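Local coordinates for phytase (Citrobacter braakii, PDB 3ZHC), which is a phytase of the histidine phosphatase superfamily, branch 2, with a mixed beta-sheet domain joined to a largely helical one, at residues K52-P60 with L192-C200; L146-F157 with E283-L292. The protein carries 2 engineered substitutions. All blocks are in the same frame, centred on the assembly; numbering follows the deposited sequence.

Contact 1: residues K52-P60 with L192-C200; sequences KNVTPDQWP and LNFSQSETC. Unlike the reference sequence in segment 52-60: Asn53 (reference Asp). With FMT (formic acid), chain P.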
loop_
_atom_site.group_PDB
_atom_site.type_symbol
_atom_site.label_atom_id
_atom_site.label_comp_id
_atom_site.label_asym_id
_atom_site.label_seq_id
_atom_site.Cartn_x
_atom_site.Cartn_y
_atom_site.Cartn_z
ATOM N N LYS B 52 -12.298 -15.286 -23.463
ATOM C CA LYS B 52 -11.630 -15.680 -24.696
ATOM C C LYS B 52 -11.394 -14.494 -25.640
ATOM O O LYS B 52 -10.365 -14.427 -26.259
ATOM C CB LYS B 52 -12.425 -16.761 -25.421
ATOM C CG LYS B 52 -12.498 -18.068 -24.687
ATOM C CD LYS B 52 -13.380 -19.026 -25.437
ATOM C CE LYS B 52 -13.637 -20.276 -24.672
ATOM N NZ LYS B 52 -14.623 -21.106 -25.422
ATOM N N ASN B 53 -12.358 -13.567 -25.720
ATOM C CA ASN B 53 -12.293 -12.428 -26.664
ATOM C C ASN B 53 -11.561 -11.151 -26.176
ATOM O O ASN B 53 -11.442 -10.184 -26.953
ATOM C CB ASN B 53 -13.715 -12.091 -27.157
ATOM C CG ASN B 53 -14.364 -13.267 -27.949
ATOM O OD1 ASN B 53 -13.714 -13.921 -28.779
ATOM N ND2 ASN B 53 -15.625 -13.522 -27.684
ATOM N N VAL B 54 -11.078 -11.145 -24.927
ATOM C CA VAL B 54 -10.251 -9.999 -24.392
ATOM C C VAL B 54 -8.742 -10.269 -24.522
ATOM O O VAL B 54 -7.928 -9.495 -24.037
ATOM C CB VAL B 54 -10.626 -9.594 -22.928
ATOM C CG1 VAL B 54 -12.050 -9.080 -22.892
ATOM C CG2 VAL B 54 -10.420 -10.748 -21.965
ATOM N N THR B 55 -8.377 -11.370 -25.179
ATOM C CA THR B 55 -6.984 -11.633 -25.511
ATOM C C THR B 55 -6.893 -12.414 -26.817
ATOM O O THR B 55 -7.733 -13.280 -27.065
ATOM C CB THR B 55 -6.261 -12.397 -24.382
ATOM O OG1 THR B 55 -4.924 -12.703 -24.790
ATOM C CG2 THR B 55 -7.016 -13.710 -23.988
ATOM N N PRO B 56 -5.873 -12.109 -27.672
ATOM C CA PRO B 56 -5.664 -12.941 -28.865
ATOM C C PRO B 56 -5.064 -14.326 -28.535
ATOM O O PRO B 56 -5.035 -15.189 -29.395
ATOM C CB PRO B 56 -4.673 -12.120 -29.689
ATOM C CG PRO B 56 -3.906 -11.365 -28.666
ATOM C CD PRO B 56 -4.907 -10.995 -27.632
ATOM N N ASP B 57 -4.602 -14.526 -27.309
ATOM C CA ASP B 57 -4.017 -15.809 -26.900
ATOM C C ASP B 57 -5.081 -16.756 -26.360
ATOM O O ASP B 57 -6.223 -16.368 -26.184
ATOM C CB ASP B 57 -2.910 -15.541 -25.902
ATOM C CG ASP B 57 -1.813 -14.671 -26.506
ATOM O OD1 ASP B 57 -1.099 -15.167 -27.389
ATOM O OD2 ASP B 57 -1.673 -13.503 -26.119
ATOM N N GLN B 58 -4.677 -18.002 -26.121
ATOM C CA GLN B 58 -5.544 -19.068 -25.589
ATOM C C GLN B 58 -5.234 -19.298 -24.131
ATOM O O GLN B 58 -4.067 -19.261 -23.729
ATOM C CB GLN B 58 -5.354 -20.398 -26.342
ATOM C CG GLN B 58 -6.001 -20.467 -27.707
ATOM C CD GLN B 58 -5.270 -19.654 -28.757
ATOM O OE1 GLN B 58 -4.053 -19.830 -28.970
ATOM N NE2 GLN B 58 -6.003 -18.756 -29.430
ATOM N N TRP B 59 -6.275 -19.554 -23.336
ATOM C CA TRP B 59 -6.106 -19.806 -21.901
ATOM C C TRP B 59 -5.632 -21.243 -21.623
ATOM O O TRP B 59 -6.139 -22.176 -22.248
ATOM C CB TRP B 59 -7.416 -19.545 -21.155
ATOM C CG TRP B 59 -7.774 -18.095 -21.138
ATOM C CD1 TRP B 59 -8.530 -17.413 -22.057
ATOM C CD2 TRP B 59 -7.389 -17.155 -20.160
ATOM N NE1 TRP B 59 -8.636 -16.093 -21.697
ATOM C CE2 TRP B 59 -7.945 -15.901 -20.537
ATOM C CE3 TRP B 59 -6.622 -17.233 -18.984
ATOM C CZ2 TRP B 59 -7.755 -14.744 -19.781
ATOM C CZ3 TRP B 59 -6.432 -16.067 -18.229
ATOM C CH2 TRP B 59 -6.996 -14.847 -18.630
ATOM N N PRO B 60 -4.652 -21.425 -20.685
ATOM C CA PRO B 60 -4.273 -22.770 -20.258
ATOM C C PRO B 60 -5.459 -23.484 -19.620
ATOM O O PRO B 60 -6.246 -22.846 -18.905
ATOM C CB PRO B 60 -3.179 -22.527 -19.184
ATOM C CG PRO B 60 -2.774 -21.165 -19.317
ATOM C CD PRO B 60 -3.833 -20.394 -20.020
ATOM N N LEU B 192 -2.706 -9.229 -21.193
ATOM C CA LEU B 192 -3.644 -9.852 -22.116
ATOM C C LEU B 192 -3.337 -9.580 -23.599
ATOM O O LEU B 192 -3.888 -10.248 -24.459
ATOM C CB LEU B 192 -5.066 -9.326 -21.854
ATOM C CG LEU B 192 -5.788 -9.620 -20.550
ATOM C CD1 LEU B 192 -7.001 -8.725 -20.440
ATOM C CD2 LEU B 192 -6.179 -11.074 -20.483
ATOM N N ASN B 193 -2.463 -8.593 -23.884
ATOM C CA ASN B 193 -2.270 -8.029 -25.245
ATOM C C ASN B 193 -3.653 -7.663 -25.782
ATOM O O ASN B 193 -4.050 -8.076 -26.858
ATOM C CB ASN B 193 -1.479 -8.974 -26.179
ATOM C CG ASN B 193 -0.895 -8.241 -27.421
ATOM O OD1 ASN B 193 -0.703 -6.999 -27.409
ATOM N ND2 ASN B 193 -0.605 -9.015 -28.502
ATOM N N PHE B 194 -4.368 -6.873 -24.964
ATOM C CA PHE B 194 -5.777 -6.505 -25.178
ATOM C C PHE B 194 -6.031 -5.785 -26.492
ATOM O O PHE B 194 -7.028 -6.066 -27.151
ATOM C CB PHE B 194 -6.283 -5.655 -23.975
ATOM C CG PHE B 194 -7.727 -5.214 -24.082
ATOM C CD1 PHE B 194 -8.762 -6.154 -24.072
ATOM C CD2 PHE B 194 -8.056 -3.841 -24.180
ATOM C CE1 PHE B 194 -10.113 -5.754 -24.164
ATOM C CE2 PHE B 194 -9.396 -3.430 -24.270
ATOM C CZ PHE B 194 -10.433 -4.386 -24.264
ATOM N N SER B 195 -5.118 -4.870 -26.859
ATOM C CA SER B 195 -5.199 -4.091 -28.122
ATOM C C SER B 195 -5.338 -4.964 -29.377
ATOM O O SER B 195 -5.941 -4.547 -30.359
ATOM C CB SER B 195 -3.960 -3.187 -28.281
ATOM O OG SER B 195 -3.908 -2.207 -27.266
ATOM N N GLN B 196 -4.762 -6.175 -29.332
ATOM C CA GLN B 196 -4.807 -7.119 -30.457
ATOM C C GLN B 196 -5.932 -8.178 -30.353
ATOM O O GLN B 196 -5.974 -9.091 -31.166
ATOM C CB GLN B 196 -3.454 -7.822 -30.601
ATOM C CG GLN B 196 -2.240 -6.899 -30.607
ATOM C CD GLN B 196 -2.330 -5.822 -31.651
ATOM O OE1 GLN B 196 -2.273 -4.614 -31.331
ATOM N NE2 GLN B 196 -2.487 -6.230 -32.914
ATOM N N SER B 197 -6.832 -8.046 -29.363
ATOM C CA SER B 197 -7.944 -9.003 -29.170
ATOM C C SER B 197 -9.181 -8.641 -30.012
ATOM O O SER B 197 -9.266 -7.545 -30.573
ATOM C CB SER B 197 -8.335 -9.091 -27.686
ATOM O OG SER B 197 -9.005 -7.915 -27.240
ATOM N N GLU B 198 -10.129 -9.578 -30.075
ATOM C CA GLU B 198 -11.404 -9.399 -30.803
ATOM C C GLU B 198 -12.235 -8.207 -30.254
ATOM O O GLU B 198 -12.960 -7.556 -31.008
ATOM C CB GLU B 198 -12.223 -10.701 -30.757
ATOM C CG GLU B 198 -13.484 -10.749 -31.661
ATOM C CD GLU B 198 -13.168 -10.762 -33.196
ATOM O OE1 GLU B 198 -12.005 -11.056 -33.598
ATOM O OE2 GLU B 198 -14.109 -10.477 -33.988
ATOM N N THR B 199 -12.113 -7.936 -28.943
ATOM C CA THR B 199 -12.794 -6.794 -28.289
ATOM C C THR B 199 -12.377 -5.423 -28.884
ATOM O O THR B 199 -13.204 -4.521 -28.980
ATOM C CB THR B 199 -12.563 -6.814 -26.750
ATOM O OG1 THR B 199 -13.015 -8.069 -26.216
ATOM C CG2 THR B 199 -13.305 -5.678 -26.054
ATOM N N CYS B 200 -11.102 -5.297 -29.279
ATOM C CA CYS B 200 -10.545 -4.063 -29.907
ATOM C C CYS B 200 -10.438 -4.129 -31.447
ATOM O O CYS B 200 -9.773 -3.279 -32.060
ATOM C CB CYS B 200 -9.158 -3.774 -29.319
ATOM S SG CYS B 200 -9.195 -3.518 -27.561
HETATM C C FMT P . -2.518 -3.951 -24.813
HETATM O O1 FMT P . -1.621 -3.411 -24.222
HETATM O O2 FMT P . -3.635 -3.451 -24.836
HETATM O O HOH W 1 -9.404 -12.167 -29.089
HETATM O O HOH W 2 -0.404 -12.038 -28.020
#
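Thr55 and Leu192 meet where a Schellman motif ends helix 182-192, with Asn193 as its C-prime residue of positive phi. Thr55 OG1 donates to Leu192 O at 2.7 Å, tilted 18° from the carbonyl plane. The same hydroxyl accepts from Asp57 N at 3.1 Å, which makes an ST turn. OG1 lies anti to the backbone N of Thr55 (chi1 176°), and this places it between the two partners.

A second grip is on Asn53 O. Thr199 N reaches it at 3.1 Å, nearly along the C=O axis. Thr199 OG1 reaches the same oxygen at 2.7 Å from well above the carbonyl plane. One residue thus holds this oxygen with both its backbone and its hydroxyl. The side chain of Asn53, where the reference sequence has Asp, lies alongside that of Glu198, both pointing the same way.

Between the two grips, Val54 CG1 packs against Phe194 CE1 at 4.1 Å. Val54 O lies at the edge of that ring, in its plane, 3.4 Å from Phe194 CD1. Cys200 SG lies over one face, offset toward the rim, and forms a disulfide with Cys209. Leu192 CD2 touches Trp59 CZ2. Helix 211-214 touches Leu192, Phe194 and Thr199. Pro56 lays its CD against Asn193 O.

Water 1 links Thr55 O to Glu198 N. Water 2 links Asp57 OD2 to Asn193 ND2, and the same carboxylate oxygen forms a salt bridge with Arg257. Behind the first shell, Ser197 OG donates to Phe194 O at 2.7 Å, in the carbonyl plane and on a lone pair.

Contact 2: residues L146-F157 with E283-L292; sequences LFNPVKMGKCSF and EVARSRATPL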
loop_
_atom_site.group_PDB
_atom_site.type_symbol
_atom_site.label_atom_id
_atom_site.label_comp_id
_atom_site.label_asym_id
_atom_site.label_seq_id
_atom_site.Cartn_x
_atom_site.Cartn_y
_atom_site.Cartn_z
ATOM N N LEU B 146 -24.188 -20.481 7.014
ATOM C CA LEU B 146 -23.002 -20.011 7.771
ATOM C C LEU B 146 -22.051 -19.222 6.881
ATOM O O LEU B 146 -21.446 -18.252 7.323
ATOM C CB LEU B 146 -22.240 -21.188 8.405
ATOM C CG LEU B 146 -20.977 -20.895 9.232
ATOM C CD1 LEU B 146 -21.343 -20.079 10.457
ATOM C CD2 LEU B 146 -20.255 -22.182 9.629
ATOM N N PHE B 147 -21.936 -19.664 5.624
ATOM C CA PHE B 147 -21.072 -19.042 4.625
ATOM C C PHE B 147 -21.795 -18.038 3.728
ATOM O O PHE B 147 -21.152 -17.157 3.181
ATOM C CB PHE B 147 -20.413 -20.134 3.775
ATOM C CG PHE B 147 -19.619 -21.108 4.588
ATOM C CD1 PHE B 147 -18.283 -20.849 4.901
ATOM C CD2 PHE B 147 -20.210 -22.291 5.065
ATOM C CE1 PHE B 147 -17.527 -21.768 5.679
ATOM C CE2 PHE B 147 -19.473 -23.207 5.839
ATOM C CZ PHE B 147 -18.122 -22.940 6.144
ATOM N N ASN B 148 -23.128 -18.178 3.580
ATOM C CA ASN B 148 -23.943 -17.309 2.704
ATOM C C ASN B 148 -25.329 -16.989 3.325
ATOM O O ASN B 148 -26.359 -17.478 2.833
ATOM C CB ASN B 148 -24.153 -17.977 1.316
ATOM C CG ASN B 148 -22.852 -18.350 0.620
ATOM O OD1 ASN B 148 -22.101 -17.474 0.155
ATOM N ND2 ASN B 148 -22.573 -19.691 0.524
ATOM N N PRO B 149 -25.366 -16.173 4.400
ATOM C CA PRO B 149 -26.643 -15.897 5.080
ATOM C C PRO B 149 -27.648 -15.036 4.287
ATOM O O PRO B 149 -28.842 -15.169 4.502
ATOM C CB PRO B 149 -26.203 -15.168 6.353
ATOM C CG PRO B 149 -24.952 -14.552 6.001
ATOM C CD PRO B 149 -24.260 -15.469 5.058
ATOM N N VAL B 150 -27.174 -14.188 3.371
ATOM C CA VAL B 150 -28.092 -13.289 2.618
ATOM C C VAL B 150 -29.037 -14.078 1.613
ATOM O O VAL B 150 -29.929 -13.486 1.013
ATOM C CB VAL B 150 -27.334 -12.094 1.947
ATOM C CG1 VAL B 150 -28.291 -10.998 1.570
ATOM C CG2 VAL B 150 -26.281 -11.529 2.887
ATOM N N LYS B 151 -28.817 -15.406 1.465
ATOM C CA LYS B 151 -29.747 -16.314 0.760
ATOM C C LYS B 151 -30.928 -16.783 1.702
ATOM O O LYS B 151 -31.818 -17.484 1.261
ATOM C CB LYS B 151 -29.029 -17.548 0.193
ATOM C CG LYS B 151 -27.678 -17.286 -0.540
ATOM C CD LYS B 151 -27.780 -16.293 -1.692
ATOM C CE LYS B 151 -26.407 -16.129 -2.383
ATOM N NZ LYS B 151 -26.428 -15.118 -3.531
ATOM N N MET B 152 -30.901 -16.399 2.988
ATOM C CA MET B 152 -32.018 -16.677 3.915
ATOM C C MET B 152 -33.097 -15.645 3.723
ATOM O O MET B 152 -32.817 -14.516 3.296
ATOM C CB MET B 152 -31.567 -16.629 5.375
ATOM C CG MET B 152 -30.496 -17.640 5.750
ATOM S SD MET B 152 -30.269 -17.712 7.540
ATOM C CE MET B 152 -31.640 -18.804 7.958
ATOM N N GLY B 153 -34.335 -16.023 4.039
ATOM C CA GLY B 153 -35.479 -15.099 3.969
ATOM C C GLY B 153 -35.351 -14.005 5.029
ATOM O O GLY B 153 -35.557 -12.821 4.726
ATOM N N LYS B 154 -34.995 -14.418 6.272
ATOM C CA LYS B 154 -34.788 -13.481 7.415
ATOM C C LYS B 154 -33.743 -12.389 7.156
ATOM O O LYS B 154 -33.848 -11.276 7.717
ATOM C CB LYS B 154 -34.314 -14.223 8.670
ATOM C CG LYS B 154 -35.245 -15.223 9.270
ATOM C CD LYS B 154 -34.633 -15.696 10.556
ATOM C CE LYS B 154 -33.125 -15.888 10.374
ATOM N NZ LYS B 154 -32.416 -16.143 11.645
ATOM N N CYS B 155 -32.732 -12.712 6.319
ATOM C CA CYS B 155 -31.600 -11.815 6.025
ATOM C C CYS B 155 -31.514 -11.321 4.550
ATOM O O CYS B 155 -31.161 -12.085 3.640
ATOM C CB CYS B 155 -30.336 -12.552 6.428
ATOM S SG CYS B 155 -28.800 -11.781 6.122
ATOM N N SER B 156 -31.842 -10.035 4.349
ATOM C CA SER B 156 -31.745 -9.360 3.048
ATOM C C SER B 156 -31.075 -7.996 3.179
ATOM O O SER B 156 -31.142 -7.360 4.225
ATOM C CB SER B 156 -33.135 -9.188 2.410
ATOM O OG SER B 156 -33.541 -10.385 1.763
ATOM N N PHE B 157 -30.435 -7.559 2.105
ATOM C CA PHE B 157 -29.829 -6.245 2.048
ATOM C C PHE B 157 -30.875 -5.178 1.799
ATOM O O PHE B 157 -31.813 -5.425 1.056
ATOM C CB PHE B 157 -28.870 -6.111 0.842
ATOM C CG PHE B 157 -27.658 -7.007 0.869
ATOM C CD1 PHE B 157 -26.810 -7.046 1.979
ATOM C CD2 PHE B 157 -27.331 -7.790 -0.250
ATOM C CE1 PHE B 157 -25.669 -7.871 1.989
ATOM C CE2 PHE B 157 -26.184 -8.620 -0.243
ATOM C CZ PHE B 157 -25.360 -8.653 0.876
ATOM N N GLU B 283 -21.831 -2.282 5.223
ATOM C CA GLU B 283 -23.263 -2.553 4.993
ATOM C C GLU B 283 -23.508 -3.951 4.393
ATOM O O GLU B 283 -24.574 -4.521 4.611
ATOM C CB GLU B 283 -23.924 -1.470 4.130
ATOM C CG GLU B 283 -24.182 -0.137 4.869
ATOM C CD GLU B 283 -22.954 0.759 5.034
ATOM O OE1 GLU B 283 -21.838 0.413 4.578
ATOM O OE2 GLU B 283 -23.124 1.828 5.629
ATOM N N VAL B 284 -22.513 -4.478 3.643
ATOM C CA VAL B 284 -22.532 -5.858 3.132
ATOM C C VAL B 284 -21.854 -6.829 4.131
ATOM O O VAL B 284 -22.454 -7.841 4.498
ATOM C CB VAL B 284 -21.868 -5.955 1.738
ATOM C CG1 VAL B 284 -21.622 -7.433 1.317
ATOM C CG2 VAL B 284 -22.731 -5.248 0.708
ATOM N N ALA B 285 -20.622 -6.500 4.555
ATOM C CA ALA B 285 -19.794 -7.380 5.457
ATOM C C ALA B 285 -20.464 -7.770 6.762
ATOM O O ALA B 285 -20.338 -8.906 7.193
ATOM C CB ALA B 285 -18.436 -6.740 5.759
ATOM N N ARG B 286 -21.169 -6.816 7.384
ATOM C CA ARG B 286 -21.865 -7.045 8.672
ATOM C C ARG B 286 -22.874 -8.159 8.577
ATOM O O ARG B 286 -22.871 -9.065 9.394
ATOM C CB ARG B 286 -22.570 -5.769 9.166
ATOM C CG ARG B 286 -21.668 -4.725 9.758
ATOM C CD ARG B 286 -22.490 -3.491 10.267
ATOM N NE ARG B 286 -23.403 -3.861 11.369
ATOM C CZ ARG B 286 -24.744 -3.679 11.429
ATOM N NH1 ARG B 286 -25.442 -3.085 10.453
ATOM N NH2 ARG B 286 -25.397 -4.095 12.524
ATOM N N SER B 287 -23.741 -8.082 7.578
ATOM C CA SER B 287 -24.762 -9.124 7.348
ATOM C C SER B 287 -24.135 -10.483 7.012
ATOM O O SER B 287 -24.482 -11.490 7.615
ATOM C CB SER B 287 -25.688 -8.701 6.216
ATOM O OG SER B 287 -26.317 -7.448 6.518
ATOM N N ARG B 288 -23.205 -10.482 6.046
ATOM C CA ARG B 288 -22.578 -11.731 5.544
ATOM C C ARG B 288 -21.664 -12.422 6.546
ATOM O O ARG B 288 -21.615 -13.633 6.578
ATOM C CB ARG B 288 -21.828 -11.491 4.214
ATOM C CG ARG B 288 -22.711 -11.468 3.012
ATOM C CD ARG B 288 -21.932 -11.135 1.736
ATOM N NE ARG B 288 -22.751 -11.300 0.509
ATOM C CZ ARG B 288 -22.475 -10.769 -0.707
ATOM N NH1 ARG B 288 -21.381 -10.004 -0.913
ATOM N NH2 ARG B 288 -23.311 -11.004 -1.737
ATOM N N ALA B 289 -20.943 -11.638 7.356
ATOM C CA ALA B 289 -20.025 -12.189 8.379
ATOM C C ALA B 289 -20.705 -12.622 9.678
ATOM O O ALA B 289 -20.051 -13.263 10.496
ATOM C CB ALA B 289 -18.906 -11.173 8.706
ATOM N N THR B 290 -21.996 -12.291 9.876
ATOM C CA THR B 290 -22.686 -12.526 11.194
ATOM C C THR B 290 -22.640 -13.999 11.715
ATOM O O THR B 290 -22.208 -14.217 12.874
ATOM C CB THR B 290 -24.161 -11.919 11.221
ATOM O OG1 THR B 290 -24.079 -10.486 11.264
ATOM C CG2 THR B 290 -24.959 -12.400 12.425
ATOM N N PRO B 291 -23.065 -14.994 10.888
ATOM C CA PRO B 291 -22.983 -16.399 11.324
ATOM C C PRO B 291 -21.570 -16.845 11.720
ATOM O O PRO B 291 -21.417 -17.499 12.735
ATOM C CB PRO B 291 -23.462 -17.169 10.101
ATOM C CG PRO B 291 -24.303 -16.253 9.395
ATOM C CD PRO B 291 -23.714 -14.901 9.572
ATOM N N LEU B 292 -20.562 -16.482 10.931
ATOM C CA LEU B 292 -19.159 -16.831 11.256
ATOM C C LEU B 292 -18.679 -16.118 12.537
ATOM O O LEU B 292 -18.030 -16.741 13.383
ATOM C CB LEU B 292 -18.213 -16.571 10.068
ATOM C CG LEU B 292 -18.219 -17.677 9.003
ATOM C CD1 LEU B 292 -17.611 -17.188 7.686
ATOM C CD2 LEU B 292 -17.482 -18.937 9.507
HETATM O O HOH W 3 -20.712 -15.734 8.031
#
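This is a buried contact of a loop on a helix. The loop 146-157 leads to helix 159-169 and lies along the start of helix 282-301. Pro149 CB packs on Pro291 CG at 3.7 Å, proline ring against proline ring. Pro149 CG also rests on the carbonyl oxygens of Ser287 and Arg288. Leu146 crosses Leu292 at about a right angle, and its CD1 lies 3.6 Å from Pro291 CB.

At the other end, Phe157 CZ sits over one face of the Arg288 guanidinium, 3.7 Å from NE. The ring presents its edge, and the two planes are 76° apart. Val150 CG1 covers the centre of one face of the Phe157 ring, while its CG2 touches Arg288 CG at 3.6 Å. The extended Arg288 chain (chi2 176°, chi3 172°) carries the guanidinium out to the ring edge.

Water 3 takes the N-H of Leu292 N at 3.0 Å and lies 2.7 Å from Arg288 O, where the helical bond would be, and near Leu146 O. Cys155 ties the loop to Cys429 by a disulfide. Ser287, Pro291 and Leu292 N make no bond to the turn before, and Pro291 has no N-H: the pattern of a proline-kinked helix.

How the contacts relate
Contact 1 lies toward the periphery, its centre about 29 Å from the centre of the chain. Contact 2 is deeper, about 16 Å from that centre, and 9 of its 11 touching residues are buried. Their centres are about 37 Å apart and they do not touch. No helix or strand is shared, yet the segments alternate along the sequence. Contact 1 joins two loop regions, each following a helix, and relies on direct hydrogen bonds to backbone carbonyls. Contact 2 sets a loop on a helix through apolar packing and a phenylalanine edge on an arginine guanidinium, with one water between backbones. Each includes a disulfide cysteine whose partner lies elsewhere in the chain.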